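H127A/Y244A mutant of alginate lyase AlyC3 in complex with dimannuronate (Psychromonas sp., PDB 7C8F) probably cleaves alginate by beta-elimination as a polysaccharide lyase of family PL7, here an engineered double mutant holding a mannuronate disaccharide. Local coordinates at residues B[80-85]-B[95-100]; B[205-208]-B[213-216]. All coordinates share one frame; numbering follows the deposited sequence.

Contact 1: B[80-85]-B[95-100]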
loop_
_atom_site.group_PDB
_atom_site.type_symbol
_atom_site.label_atom_id
_atom_site.label_comp_id
_atom_site.label_asym_id
_atom_site.label_seq_id
_atom_site.Cartn_x
_atom_site.Cartn_y
_atom_site.Cartn_z
ATOM N N VAL B 80 -5.803 25.982 -0.591
ATOM C CA VAL B 80 -4.475 25.935 -1.188
ATOM C C VAL B 80 -3.936 24.518 -1.018
ATOM O O VAL B 80 -3.967 23.960 0.088
ATOM C CB VAL B 80 -3.553 26.967 -0.521
ATOM C CG1 VAL B 80 -2.101 26.666 -0.805
ATOM C CG2 VAL B 80 -3.898 28.387 -0.990
ATOM N N ARG B 81 -3.454 23.930 -2.113
ATOM C CA ARG B 81 -2.977 22.550 -2.164
ATOM C C ARG B 81 -1.483 22.606 -2.447
ATOM O O ARG B 81 -1.075 22.998 -3.546
ATOM C CB ARG B 81 -3.736 21.752 -3.231
ATOM C CG ARG B 81 -3.463 20.243 -3.259
ATOM C CD ARG B 81 -2.233 19.868 -4.099
ATOM N NE ARG B 81 -2.311 18.473 -4.558
ATOM C CZ ARG B 81 -1.347 17.564 -4.460
ATOM N NH1 ARG B 81 -1.550 16.332 -4.944
ATOM N NH2 ARG B 81 -0.160 17.868 -3.939
ATOM N N VAL B 82 -0.672 22.276 -1.448
ATOM C CA VAL B 82 0.779 22.297 -1.610
ATOM C C VAL B 82 1.181 21.167 -2.550
ATOM O O VAL B 82 0.761 20.019 -2.384
ATOM C CB VAL B 82 1.478 22.203 -0.242
ATOM C CG1 VAL B 82 2.988 22.270 -0.398
ATOM C CG2 VAL B 82 0.985 23.324 0.699
ATOM N N HIS B 83 2.000 21.493 -3.558
ATOM C CA HIS B 83 2.216 20.572 -4.677
ATOM C C HIS B 83 2.995 19.313 -4.318
ATOM O O HIS B 83 2.796 18.275 -4.960
ATOM C CB HIS B 83 2.916 21.302 -5.814
ATOM C CG HIS B 83 1.978 22.089 -6.666
ATOM N ND1 HIS B 83 2.243 23.376 -7.084
ATOM C CD2 HIS B 83 0.777 21.755 -7.196
ATOM C CE1 HIS B 83 1.247 23.798 -7.846
ATOM N NE2 HIS B 83 0.347 22.834 -7.931
ATOM N N LYS B 84 3.901 19.379 -3.350
ATOM C CA LYS B 84 4.754 18.224 -3.071
ATOM C C LYS B 84 3.932 17.029 -2.589
ATOM O O LYS B 84 3.209 17.115 -1.592
ATOM C CB LYS B 84 5.781 18.606 -2.002
ATOM C CG LYS B 84 6.705 17.458 -1.590
ATOM C CD LYS B 84 7.690 17.120 -2.698
ATOM C CE LYS B 84 8.570 15.938 -2.301
ATOM N NZ LYS B 84 9.571 15.608 -3.372
ATOM N N ASN B 85 4.079 15.893 -3.267
ATOM C CA ASN B 85 3.537 14.618 -2.780
ATOM C C ASN B 85 4.690 13.902 -2.098
ATOM O O ASN B 85 5.546 13.298 -2.754
ATOM C CB ASN B 85 2.950 13.772 -3.906
ATOM C CG ASN B 85 1.827 14.477 -4.648
ATOM O OD1 ASN B 85 0.928 15.071 -4.053
ATOM N ND2 ASN B 85 1.887 14.416 -5.978
ATOM N N TYR B 95 8.199 17.256 6.689
ATOM C CA TYR B 95 7.410 18.254 5.980
ATOM C C TYR B 95 6.475 18.927 6.968
ATOM O O TYR B 95 5.751 18.237 7.696
ATOM C CB TYR B 95 6.625 17.596 4.836
ATOM C CG TYR B 95 7.580 16.904 3.892
ATOM C CD1 TYR B 95 7.955 15.588 4.094
ATOM C CD2 TYR B 95 8.168 17.600 2.839
ATOM C CE1 TYR B 95 8.866 14.965 3.263
ATOM C CE2 TYR B 95 9.080 16.984 2.002
ATOM C CZ TYR B 95 9.425 15.664 2.224
ATOM O OH TYR B 95 10.325 15.018 1.392
ATOM N N THR B 96 6.507 20.258 7.018
ATOM C CA THR B 96 5.797 21.001 8.052
ATOM C C THR B 96 4.872 22.043 7.446
ATOM O O THR B 96 5.276 22.819 6.579
ATOM C CB THR B 96 6.757 21.676 9.041
ATOM O OG1 THR B 96 7.565 20.677 9.677
ATOM C CG2 THR B 96 5.963 22.428 10.111
ATOM N N LEU B 97 3.632 22.059 7.914
ATOM C CA LEU B 97 2.661 23.083 7.578
ATOM C C LEU B 97 2.372 23.829 8.871
ATOM O O LEU B 97 2.004 23.215 9.878
ATOM C CB LEU B 97 1.380 22.450 7.036
ATOM C CG LEU B 97 0.358 23.427 6.469
ATOM C CD1 LEU B 97 0.865 23.960 5.109
ATOM C CD2 LEU B 97 -1.021 22.753 6.353
ATOM N N SER B 98 2.559 25.124 8.838
ATOM C CA SER B 98 2.334 25.965 9.992
ATOM C C SER B 98 1.297 27.004 9.699
ATOM O O SER B 98 1.404 27.699 8.749
ATOM C CB SER B 98 3.619 26.672 10.399
ATOM O OG SER B 98 4.645 25.789 10.649
ATOM N N ALA B 99 0.314 27.101 10.574
ATOM C CA ALA B 99 -0.731 28.049 10.412
ATOM C C ALA B 99 -1.172 28.701 11.714
ATOM O O ALA B 99 -0.962 28.189 12.739
ATOM C CB ALA B 99 -1.925 27.351 9.787
ATOM N N GLU B 100 -1.781 29.866 11.585
ATOM C CA GLU B 100 -2.446 30.552 12.689
ATOM C C GLU B 100 -3.813 30.860 12.113
ATOM O O GLU B 100 -3.917 31.521 11.154
ATOM C CB GLU B 100 -1.739 31.779 13.185
ATOM C CG GLU B 100 -0.442 31.458 13.852
ATOM C CD GLU B 100 0.362 32.668 14.253
ATOM O OE1 GLU B 100 -0.080 33.775 13.937
ATOM O OE2 GLU B 100 1.406 32.464 14.860
#
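Val82 and Leu97 meet across the interior of the beta-jelly-roll sandwich expected of a PL7 alginate lyase, one from each of its two large antiparallel sheets. The backbones stay apart, 9.4 Å between Val82 CA and Leu97 CA and the same between Lys84 CA and Tyr95 CA, so the segments face each other through side chains alone, with no hydrogen bond between them.

The apolar part is a light touch of methyl groups: Val82 CG2 lies 4.5 Å from Leu97 CD1. Phe238 of strand 235-240 touches both residues, and Leu123 of strand 119-129 packs on Leu97, extending the apolar contact into the nine-strand sheet.

Lys84 crosses the Tyr95 ring at a slant. With CG set opposite the backbone N (chi1 178°) and a bend at chi2 (71°), its methylene chain runs obliquely past the ring toward the phenol end, where CE comes to 4.2 Å from Tyr95 OH. The contact is made by carbon, whereas the hydroxyl itself is hydrogen-bonded to Glu264. Phe86 stacks on the same ring, and Tyr260 of strand 250-264 touches Val82, Lys84 and Tyr95 alike.

Polar bonds within residues 80-85 tie the Arg81 head to its own segment. Arg81 turns its guanidinium back alongside that segment, edge toward Val82 O and Asn85, and also interacts with Tyr237 by a cation-pi contact. Arg81 NH2 donates to Val82 O at 2.8 Å. Both terminal nitrogens of Arg81 also converge on a single oxygen, Asn85 OD1, which lies nearly in the guanidinium plane: NH1, 2.9 Å away, meets it on a lone pair, while NH2, at 3.0 Å, comes from 36° above the amide plane.

Contact 2: B[205-208]-B[213-216]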
loop_
_atom_site.group_PDB
_atom_site.type_symbol
_atom_site.label_atom_id
_atom_site.label_comp_id
_atom_site.label_asym_id
_atom_site.label_seq_id
_atom_site.Cartn_x
_atom_site.Cartn_y
_atom_site.Cartn_z
ATOM N N PHE B 205 -1.344 26.225 14.688
ATOM C CA PHE B 205 -1.224 24.796 14.432
ATOM C C PHE B 205 0.057 24.537 13.654
ATOM O O PHE B 205 0.308 25.195 12.639
ATOM C CB PHE B 205 -2.404 24.284 13.597
ATOM C CG PHE B 205 -3.737 24.462 14.260
ATOM C CD1 PHE B 205 -4.443 25.645 14.094
ATOM C CD2 PHE B 205 -4.288 23.452 15.045
ATOM C CE1 PHE B 205 -5.670 25.838 14.695
ATOM C CE2 PHE B 205 -5.520 23.646 15.656
ATOM C CZ PHE B 205 -6.210 24.842 15.474
ATOM N N ASP B 206 0.855 23.576 14.113
ATOM C CA ASP B 206 2.047 23.144 13.389
ATOM C C ASP B 206 1.947 21.644 13.181
ATOM O O ASP B 206 1.872 20.885 14.156
ATOM C CB ASP B 206 3.330 23.506 14.143
ATOM C CG ASP B 206 3.454 24.996 14.402
ATOM O OD1 ASP B 206 3.518 25.762 13.421
ATOM O OD2 ASP B 206 3.495 25.398 15.585
ATOM N N ILE B 207 1.918 21.225 11.920
ATOM C CA ILE B 207 1.757 19.826 11.544
ATOM C C ILE B 207 3.048 19.375 10.887
ATOM O O ILE B 207 3.448 19.930 9.855
ATOM C CB ILE B 207 0.584 19.634 10.573
ATOM C CG1 ILE B 207 -0.722 20.160 11.173
ATOM C CG2 ILE B 207 0.495 18.150 10.162
ATOM C CD1 ILE B 207 -1.845 20.268 10.169
ATOM N N THR B 208 3.696 18.360 11.455
ATOM C CA THR B 208 4.904 17.798 10.860
ATOM C C THR B 208 4.660 16.341 10.497
ATOM O O THR B 208 4.255 15.540 11.346
ATOM C CB THR B 208 6.108 17.901 11.799
ATOM O OG1 THR B 208 6.306 19.275 12.142
ATOM C CG2 THR B 208 7.380 17.375 11.102
ATOM N N GLN B 213 5.843 9.500 11.519
ATOM C CA GLN B 213 5.122 10.199 12.574
ATOM C C GLN B 213 4.277 11.320 12.002
ATOM O O GLN B 213 4.659 11.990 11.033
ATOM C CB GLN B 213 6.064 10.840 13.609
ATOM C CG GLN B 213 6.865 9.843 14.408
ATOM C CD GLN B 213 7.628 10.507 15.542
ATOM O OE1 GLN B 213 8.421 11.420 15.318
ATOM N NE2 GLN B 213 7.380 10.056 16.765
ATOM N N LEU B 214 3.135 11.527 12.641
ATOM C CA LEU B 214 2.299 12.698 12.453
ATOM C C LEU B 214 2.309 13.465 13.768
ATOM O O LEU B 214 1.845 12.954 14.796
ATOM C CB LEU B 214 0.872 12.281 12.082
ATOM C CG LEU B 214 -0.169 13.406 12.067
ATOM C CD1 LEU B 214 0.166 14.393 10.975
ATOM C CD2 LEU B 214 -1.547 12.825 11.823
ATOM N N ILE B 215 2.859 14.672 13.744
ATOM C CA ILE B 215 3.013 15.496 14.937
ATOM C C ILE B 215 2.155 16.736 14.764
ATOM O O ILE B 215 2.188 17.374 13.704
ATOM C CB ILE B 215 4.486 15.875 15.157
ATOM C CG1 ILE B 215 5.317 14.613 15.393
ATOM C CG2 ILE B 215 4.618 16.850 16.333
ATOM C CD1 ILE B 215 6.790 14.871 15.555
ATOM N N ILE B 216 1.376 17.078 15.793
ATOM C CA ILE B 216 0.592 18.311 15.791
ATOM C C ILE B 216 0.876 19.074 17.075
ATOM O O ILE B 216 0.682 18.536 18.177
ATOM C CB ILE B 216 -0.920 18.058 15.646
ATOM C CG1 ILE B 216 -1.189 17.185 14.420
ATOM C CG2 ILE B 216 -1.681 19.382 15.537
ATOM C CD1 ILE B 216 -2.639 16.851 14.222
#
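Ile207 lies alongside Leu214 with both side chains pointing the same way, its CG2 methyl 3.9 Å from Leu214 CD1. With CG1 beside the backbone N (chi1 -57°), the CG2 branch is left opposite that nitrogen and lies against the leucine, while CG1 reaches the CG1 of Ile216, its non-hydrogen-bonded partner in this antiparallel hairpin, at 4.4 Å.

Thr208 and Ile215 form the adjoining hydrogen-bonded pair, their side chains on the other face of the sheet with 4.2 Å between the two CB atoms. Their backbones exchange two nearly straight bonds, Thr208 N to Ile215 O and Ile215 N to Thr208 O, both 2.9 Å. Toward the open end of the hairpin, Ile216 CA approaches Asp206 O at 3.3 Å in a CA-H...O contact, and Ile207 CA makes a similar one to Ile215 O.

The hydroxyl of Thr208 hydrogen-bonds to Thr96 OG1, on the face that also carries Ile215. Ile207, Leu214 and Ile216 instead face the sandwich interior, where Leu143 touches both Ile207 and Ile216 and Val162 touches Leu214. Within its own sheet the hairpin lies between strand 93-103, beside strand 203-210, and strand 221-227, beside strand 213-218.

The two contacts share one sheet: strand 93-103, which supplies residues 95-100 to contact 1, lies next to strand 203-210, which supplies residues 205-208 to contact 2. Probable backbone hydrogen bonds join them, Ala99 O to Phe205 N at 2.8 Å and Leu97 O to Ile207 N at 2.9 Å. Contact 1 joins the two sheets across the sandwich interior, whereas contact 2 knits neighbouring strands within one; their centres are 11 Å apart. The side chain of Leu97 is about 14 Å from a bound mannuronate and that of Leu214 about 12 Å. Leu123, touching Leu97 and Ile207, precedes the glycan-pocket residue Gln124; Leu143, touching Ile207 and Ile216, precedes Arg144, also of the pocket.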